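Local coordinates for FOG-3 protein (Caenorhabditis elegans, PDB 5TD6) that binds RNA as a multimer to specify sperm fate in the nematode germline, and probably acts as a transcription corepressor, at residues W44-M54 / A92-E103. The protein carries 2 engineered substitutions. Sequence-based numbering, arbitrary orientation.
Sequences WDVNHPKNGEM and ANPGHVFVRLSE. Engineered in segment 44-54: Asn47 (natural residue His).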
ATOM      1  N   TRP B  44      -3.337  14.815  15.839  1.00 52.39           N
ATOM      2  CA  TRP B  44      -4.014  13.539  15.564  1.00 40.47           C
ATOM      3  C   TRP B  44      -5.059  13.209  16.635  1.00 44.28           C
ATOM      4  O   TRP B  44      -4.723  12.965  17.793  1.00 51.85           O
ATOM      5  CB  TRP B  44      -2.987  12.413  15.470  1.00 42.59           C
ATOM      6  CG  TRP B  44      -3.416  11.252  14.621  1.00 42.87           C
ATOM      7  CD1 TRP B  44      -3.918  10.057  15.057  1.00 44.56           C
ATOM      8  CD2 TRP B  44      -3.346  11.161  13.190  1.00 38.22           C
ATOM      9  NE1 TRP B  44      -4.178   9.233  13.983  1.00 35.50           N
ATOM     10  CE2 TRP B  44      -3.829   9.887  12.829  1.00 35.01           C
ATOM     11  CE3 TRP B  44      -2.917  12.029  12.181  1.00 38.04           C
ATOM     12  CZ2 TRP B  44      -3.915   9.474  11.497  1.00 29.74           C
ATOM     13  CZ3 TRP B  44      -2.999  11.602  10.846  1.00 33.05           C
ATOM     14  CH2 TRP B  44      -3.482  10.348  10.526  1.00 33.95           C
ATOM     15  N   ASP B  45      -6.324  13.200  16.238  1.00 40.49           N
ATOM     16  CA  ASP B  45      -7.418  12.868  17.150  1.00 45.65           C
ATOM     17  C   ASP B  45      -8.362  11.877  16.465  1.00 42.56           C
ATOM     18  O   ASP B  45      -9.162  12.254  15.613  1.00 42.43           O
ATOM     19  CB  ASP B  45      -8.149  14.150  17.581  1.00 50.06           C
ATOM     20  CG  ASP B  45      -9.379  13.887  18.456  1.00 54.08           C
ATOM     21  OD1 ASP B  45      -9.707  12.722  18.780  1.00 52.53           O
ATOM     22  OD2 ASP B  45     -10.017  14.885  18.841  1.00 57.27           O
ATOM     23  N   VAL B  46      -8.270  10.606  16.846  1.00 40.74           N
ATOM     24  CA  VAL B  46      -9.014   9.568  16.132  1.00 41.09           C
ATOM     25  C   VAL B  46     -10.515   9.757  16.259  1.00 45.48           C
ATOM     26  O   VAL B  46     -11.261   9.295  15.403  1.00 42.58           O
ATOM     27  CB  VAL B  46      -8.638   8.150  16.615  1.00 38.13           C
ATOM     28  CG1 VAL B  46      -7.190   7.855  16.276  1.00 37.19           C
ATOM     29  CG2 VAL B  46      -8.876   7.994  18.114  1.00 46.31           C
ATOM     30  N   ASN B  47     -10.957  10.443  17.318  1.00 45.16           N
ATOM     31  CA  ASN B  47     -12.385  10.697  17.518  1.00 44.73           C
ATOM     32  C   ASN B  47     -12.894  11.830  16.637  1.00 49.56           C
ATOM     33  O   ASN B  47     -14.095  11.955  16.418  1.00 45.78           O
ATOM     34  CB  ASN B  47     -12.677  10.992  18.996  1.00 49.15           C
ATOM     35  CG  ASN B  47     -12.465   9.770  19.871  1.00 50.05           C
ATOM     36  OD1 ASN B  47     -12.659   8.650  19.416  1.00 48.43           O
ATOM     37  ND2 ASN B  47     -12.072   9.978  21.119  1.00 55.30           N
ATOM     38  N   HIS B  48     -11.978  12.652  16.125  1.00 52.33           N
ATOM     39  CA  HIS B  48     -12.355  13.691  15.172  1.00 54.36           C
ATOM     40  C   HIS B  48     -11.328  13.762  14.047  1.00 45.11           C
ATOM     41  O   HIS B  48     -10.409  14.568  14.088  1.00 51.09           O
ATOM     42  CB  HIS B  48     -12.507  15.046  15.879  1.00 57.98           C
ATOM     43  CG  HIS B  48     -13.559  15.046  16.947  1.00 59.90           C
ATOM     44  ND1 HIS B  48     -13.282  14.749  18.265  1.00 57.92           N
ATOM     45  CD2 HIS B  48     -14.895  15.259  16.881  1.00 62.97           C
ATOM     46  CE1 HIS B  48     -14.400  14.799  18.968  1.00 63.48           C
ATOM     47  NE2 HIS B  48     -15.394  15.103  18.151  1.00 62.80           N
ATOM     48  N   PRO B  49     -11.491  12.905  13.031  1.00 44.99           N
ATOM     49  CA  PRO B  49     -10.503  12.774  11.950  1.00 41.70           C
ATOM     50  C   PRO B  49     -10.198  14.092  11.228  1.00 44.21           C
ATOM     51  O   PRO B  49      -9.074  14.277  10.765  1.00 44.58           O
ATOM     52  CB  PRO B  49     -11.156  11.763  10.992  1.00 35.94           C
ATOM     53  CG  PRO B  49     -12.121  10.966  11.869  1.00 44.67           C
ATOM     54  CD  PRO B  49     -12.622  11.966  12.886  1.00 46.74           C
ATOM     55  N   LYS B  50     -11.170  14.994  11.129  1.00 49.49           N
ATOM     56  CA  LYS B  50     -10.949  16.229  10.376  1.00 51.09           C
ATOM     57  C   LYS B  50     -10.196  17.289  11.175  1.00 46.32           C
ATOM     58  O   LYS B  50      -9.580  18.178  10.589  1.00 53.01           O
ATOM     59  CB  LYS B  50     -12.277  16.803   9.884  1.00 57.02           C
ATOM     60  CG  LYS B  50     -12.829  16.119   8.641  1.00 61.36           C
ATOM     61  CD  LYS B  50     -14.133  16.775   8.187  1.00 70.12           C
ATOM     62  CE  LYS B  50     -14.732  16.068   6.977  1.00 72.27           C
ATOM     63  NZ  LYS B  50     -13.827  16.135   5.797  1.00 68.53           N
ATOM     64  N   ASN B  51     -10.245  17.204  12.500  1.00 47.57           N
ATOM     65  CA  ASN B  51      -9.522  18.154  13.348  1.00 50.80           C
ATOM     66  C   ASN B  51      -8.039  18.134  13.002  1.00 54.11           C
ATOM     67  O   ASN B  51      -7.381  17.095  13.104  1.00 51.03           O
ATOM     68  CB  ASN B  51      -9.714  17.836  14.837  1.00 52.51           C
ATOM     69  CG  ASN B  51     -11.090  18.248  15.366  1.00 59.75           C
ATOM     70  OD1 ASN B  51     -11.941  18.745  14.624  1.00 58.01           O
ATOM     71  ND2 ASN B  51     -11.311  18.024  16.655  1.00 56.20           N
ATOM     72  N   GLY B  52      -7.525  19.276  12.558  1.00 53.81           N
ATOM     73  CA  GLY B  52      -6.119  19.407  12.222  1.00 50.42           C
ATOM     74  C   GLY B  52      -5.788  19.035  10.787  1.00 49.03           C
ATOM     75  O   GLY B  52      -4.623  19.023  10.404  1.00 50.29           O
ATOM     76  N   GLU B  53      -6.814  18.734  10.001  1.00 46.70           N
ATOM     77  CA  GLU B  53      -6.642  18.306   8.610  1.00 48.10           C
ATOM     78  C   GLU B  53      -5.763  19.248   7.781  1.00 49.68           C
ATOM     79  O   GLU B  53      -4.903  18.810   7.003  1.00 43.10           O
ATOM     80  CB  GLU B  53      -8.019  18.157   7.960  1.00 50.32           C
ATOM     81  CG  GLU B  53      -8.051  18.322   6.465  1.00 54.06           C
ATOM     82  CD  GLU B  53      -9.365  17.868   5.881  1.00 58.94           C
ATOM     83  OE1 GLU B  53     -10.076  18.695   5.270  1.00 63.38           O
ATOM     84  OE2 GLU B  53      -9.682  16.672   6.026  1.00 54.24           O
ATOM     85  N   MET B  54      -5.969  20.542   7.960  1.00 51.36           N
ATOM     86  CA  MET B  54      -5.245  21.526   7.178  1.00 50.00           C
ATOM     87  C   MET B  54      -3.794  21.606   7.612  1.00 44.26           C
ATOM     88  O   MET B  54      -2.899  21.711   6.776  1.00 45.32           O
ATOM     89  CB  MET B  54      -5.920  22.895   7.294  1.00 64.53           C
ATOM     90  CG  MET B  54      -7.296  22.928   6.656  1.00 73.29           C
ATOM     91  SD  MET B  54      -7.208  22.454   4.913  1.00 95.00           S
ATOM     92  CE  MET B  54      -6.123  23.741   4.296  1.00 86.49           C
ATOM     93  N   ALA B  92      -3.615  13.371   5.262  1.00 39.39           N
ATOM     94  CA  ALA B  92      -3.654  12.174   6.081  1.00 30.10           C
ATOM     95  C   ALA B  92      -4.397  12.503   7.367  1.00 35.25           C
ATOM     96  O   ALA B  92      -3.952  13.332   8.161  1.00 38.09           O
ATOM     97  CB  ALA B  92      -2.252  11.660   6.365  1.00 34.28           C
ATOM     98  N   ASN B  93      -5.555  11.866   7.533  1.00 37.94           N
ATOM     99  CA  ASN B  93      -6.387  11.952   8.720  1.00 35.03           C
ATOM    100  C   ASN B  93      -6.570  10.557   9.329  1.00 35.57           C
ATOM    101  O   ASN B  93      -6.399   9.553   8.629  1.00 33.05           O
ATOM    102  CB  ASN B  93      -7.766  12.519   8.374  1.00 31.20           C
ATOM    103  CG  ASN B  93      -7.717  13.950   7.872  1.00 40.48           C
ATOM    104  OD1 ASN B  93      -6.792  14.705   8.179  1.00 39.05           O
ATOM    105  ND2 ASN B  93      -8.743  14.338   7.109  1.00 36.65           N
ATOM    106  N   PRO B  94      -6.959  10.485  10.612  1.00 30.77           N
ATOM    107  CA  PRO B  94      -7.361   9.184  11.164  1.00 29.82           C
ATOM    108  C   PRO B  94      -8.362   8.477  10.236  1.00 29.18           C
ATOM    109  O   PRO B  94      -9.399   9.039   9.901  1.00 32.29           O
ATOM    110  CB  PRO B  94      -7.988   9.552  12.508  1.00 29.43           C
ATOM    111  CG  PRO B  94      -7.254  10.812  12.922  1.00 31.64           C
ATOM    112  CD  PRO B  94      -7.003  11.560  11.631  1.00 32.88           C
ATOM    113  N   GLY B  95      -8.010   7.283   9.779  1.00 34.52           N
ATOM    114  CA  GLY B  95      -8.907   6.499   8.945  1.00 27.95           C
ATOM    115  C   GLY B  95      -8.928   6.879   7.476  1.00 33.10           C
ATOM    116  O   GLY B  95      -9.629   6.247   6.689  1.00 34.07           O
ATOM    117  N   HIS B  96      -8.151   7.890   7.083  1.00 27.36           N
ATOM    118  CA  HIS B  96      -8.384   8.498   5.771  1.00 36.08           C
ATOM    119  C   HIS B  96      -7.194   9.251   5.202  1.00 31.85           C
ATOM    120  O   HIS B  96      -6.832  10.331   5.674  1.00 38.26           O
ATOM    121  CB  HIS B  96      -9.573   9.453   5.840  1.00 39.57           C
ATOM    122  CG  HIS B  96     -10.134   9.813   4.500  1.00 35.51           C
ATOM    123  ND1 HIS B  96     -10.896  10.942   4.291  1.00 36.34           N
ATOM    124  CD2 HIS B  96     -10.032   9.199   3.298  1.00 30.63           C
ATOM    125  CE1 HIS B  96     -11.265  10.993   3.023  1.00 36.94           C
ATOM    126  NE2 HIS B  96     -10.748   9.951   2.397  1.00 32.34           N
ATOM    127  N   VAL B  97      -6.592   8.659   4.182  1.00 26.34           N
ATOM    128  CA  VAL B  97      -5.501   9.283   3.457  1.00 24.66           C
ATOM    129  C   VAL B  97      -6.012   9.498   2.043  1.00 31.52           C
ATOM    130  O   VAL B  97      -6.668   8.615   1.460  1.00 27.45           O
ATOM    131  CB  VAL B  97      -4.242   8.404   3.460  1.00 30.99           C
ATOM    132  CG1 VAL B  97      -3.065   9.125   2.779  1.00 32.57           C
ATOM    133  CG2 VAL B  97      -3.883   8.028   4.878  1.00 29.69           C
ATOM    134  N   PHE B  98      -5.748  10.673   1.494  1.00 29.72           N
ATOM    135  CA  PHE B  98      -6.338  10.995   0.206  1.00 30.69           C
ATOM    136  C   PHE B  98      -5.652  12.176  -0.455  1.00 36.45           C
ATOM    137  O   PHE B  98      -4.919  12.911   0.191  1.00 36.99           O
ATOM    138  CB  PHE B  98      -7.830  11.280   0.359  1.00 29.56           C
ATOM    139  CG  PHE B  98      -8.156  12.448   1.278  1.00 37.67           C
ATOM    140  CD1 PHE B  98      -8.297  12.263   2.644  1.00 40.45           C
ATOM    141  CD2 PHE B  98      -8.373  13.720   0.755  1.00 42.40           C
ATOM    142  CE1 PHE B  98      -8.616  13.334   3.478  1.00 43.45           C
ATOM    143  CE2 PHE B  98      -8.700  14.794   1.583  1.00 41.38           C
ATOM    144  CZ  PHE B  98      -8.823  14.606   2.936  1.00 41.45           C
ATOM    145  N   VAL B  99      -5.897  12.321  -1.751  1.00 35.94           N
ATOM    146  CA  VAL B  99      -5.439  13.465  -2.539  1.00 42.59           C
ATOM    147  C   VAL B  99      -6.599  14.432  -2.732  1.00 44.39           C
ATOM    148  O   VAL B  99      -7.728  14.006  -2.979  1.00 40.88           O
ATOM    149  CB  VAL B  99      -4.914  13.018  -3.924  1.00 43.19           C
ATOM    150  CG1 VAL B  99      -4.641  14.221  -4.838  1.00 45.21           C
ATOM    151  CG2 VAL B  99      -3.671  12.152  -3.764  1.00 42.72           C
ATOM    152  N   ARG B 100      -6.335  15.728  -2.622  1.00 43.56           N
ATOM    153  CA  ARG B 100      -7.346  16.730  -2.967  1.00 54.96           C
ATOM    154  C   ARG B 100      -6.670  17.928  -3.608  1.00 59.31           C
ATOM    155  O   ARG B 100      -5.746  18.492  -3.027  1.00 63.31           O
ATOM    156  CB  ARG B 100      -8.128  17.162  -1.729  1.00 49.80           C
ATOM    157  CG  ARG B 100      -9.273  18.085  -2.015  1.00 56.69           C
ATOM    158  CD  ARG B 100      -9.590  18.921  -0.790  1.00 63.36           C
ATOM    159  NE  ARG B 100     -10.271  18.173   0.258  1.00 65.93           N
ATOM    160  CZ  ARG B 100     -10.294  18.551   1.533  1.00 62.44           C
ATOM    161  NH1 ARG B 100      -9.661  19.660   1.911  1.00 58.36           N
ATOM    162  NH2 ARG B 100     -10.940  17.819   2.429  1.00 56.42           N
ATOM    163  N   LEU B 101      -7.115  18.312  -4.802  1.00 64.14           N
ATOM    164  CA  LEU B 101      -6.461  19.404  -5.538  1.00 67.40           C
ATOM    165  C   LEU B 101      -6.894  20.792  -5.056  1.00 75.49           C
ATOM    166  O   LEU B 101      -6.271  21.800  -5.400  1.00 79.84           O
ATOM    167  CB  LEU B 101      -6.734  19.269  -7.038  1.00 65.25           C
ATOM    168  CG  LEU B 101      -6.191  18.018  -7.736  1.00 66.93           C
ATOM    169  CD1 LEU B 101      -7.055  17.668  -8.934  1.00 69.09           C
ATOM    170  CD2 LEU B 101      -4.747  18.216  -8.167  1.00 68.80           C
ATOM    171  N   SER B 102      -7.957  20.841  -4.258  1.00 79.75           N
ATOM    172  CA  SER B 102      -8.467  22.100  -3.717  1.00 89.09           C
ATOM    173  C   SER B 102      -9.568  21.827  -2.702  1.00 95.86           C
ATOM    174  O   SER B 102     -10.339  20.889  -2.874  1.00 95.00           O
ATOM    175  CB  SER B 102      -9.002  23.004  -4.833  1.00 87.38           C
ATOM    176  OG  SER B 102     -10.020  22.348  -5.571  1.00 86.60           O
ATOM    177  N   GLU B 103      -9.645  22.665  -1.669  1.00 97.94           N
ATOM    178  CA  GLU B 103     -10.629  22.536  -0.589  1.00102.69           C
ATOM    179  C   GLU B 103     -12.032  22.118  -1.055  1.00105.29           C
ATOM    180  O   GLU B 103     -12.718  21.352  -0.377  1.00103.90           O
ATOM    181  CB  GLU B 103     -10.723  23.858   0.176  1.00109.20           C
ATOM    182  CG  GLU B 103     -11.755  23.868   1.290  1.00118.09           C
ATOM    183  CD  GLU B 103     -11.402  24.827   2.415  1.00128.36           C
ATOM    184  OE1 GLU B 103     -11.718  26.031   2.295  1.00132.59           O
ATOM    185  OE2 GLU B 103     -10.817  24.376   3.423  1.00131.08           O
TER
HETATM  186  O   HOH W   1      -4.556  16.015   6.602  1.00 37.36           O
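One face of the Trp44 indole is covered by the Pro94 ring, whose CD stands 3.7 Å from the centroid of the six-membered ring, 9° off its normal: a CH-pi contact at the type II turn of a beta hairpin. At the edge of the Phe98 ring, in its plane, lie Glu53 OE2 and Asn93 ND2. The hairpin, strands 89-93 and 96-100, belongs to the antiparallel sheet of the BTG/Tob domain, and the loop entering helix 53-56 lies across its tip, a worked example of a turn proline offering its ring to an indole face. Trp44 CG sits anti to the backbone N (chi1 -154°), which brings the benzene end over Pro94 N, with Asn93 C and Ala92 O approaching obliquely. Replacing Trp44 with an alanine is likely to uncover Pro94 and open a gap beside Glu4 of helix 2-13. Pro94 is hemmed in further by Val46 and by Pro49, whose CB lies 3.4 Å from Pro94 O.

Polar groups take over at the helix start. Arg56 NH2 hydrogen-bonds Asn93 OD1, helping fix the amide's rotation. Arg100 NH2, also paired with Glu107, forms a salt bridge to Glu53 OE1 at 3.1 Å, approaching from above the carboxylate plane. Nearly coplanar with the Asn93 amide, the carboxylate accepts a hydrogen bond from Asn93 ND2 (2.7 Å, N-H...O 151°) on the anti lone pair of Glu53 OE2.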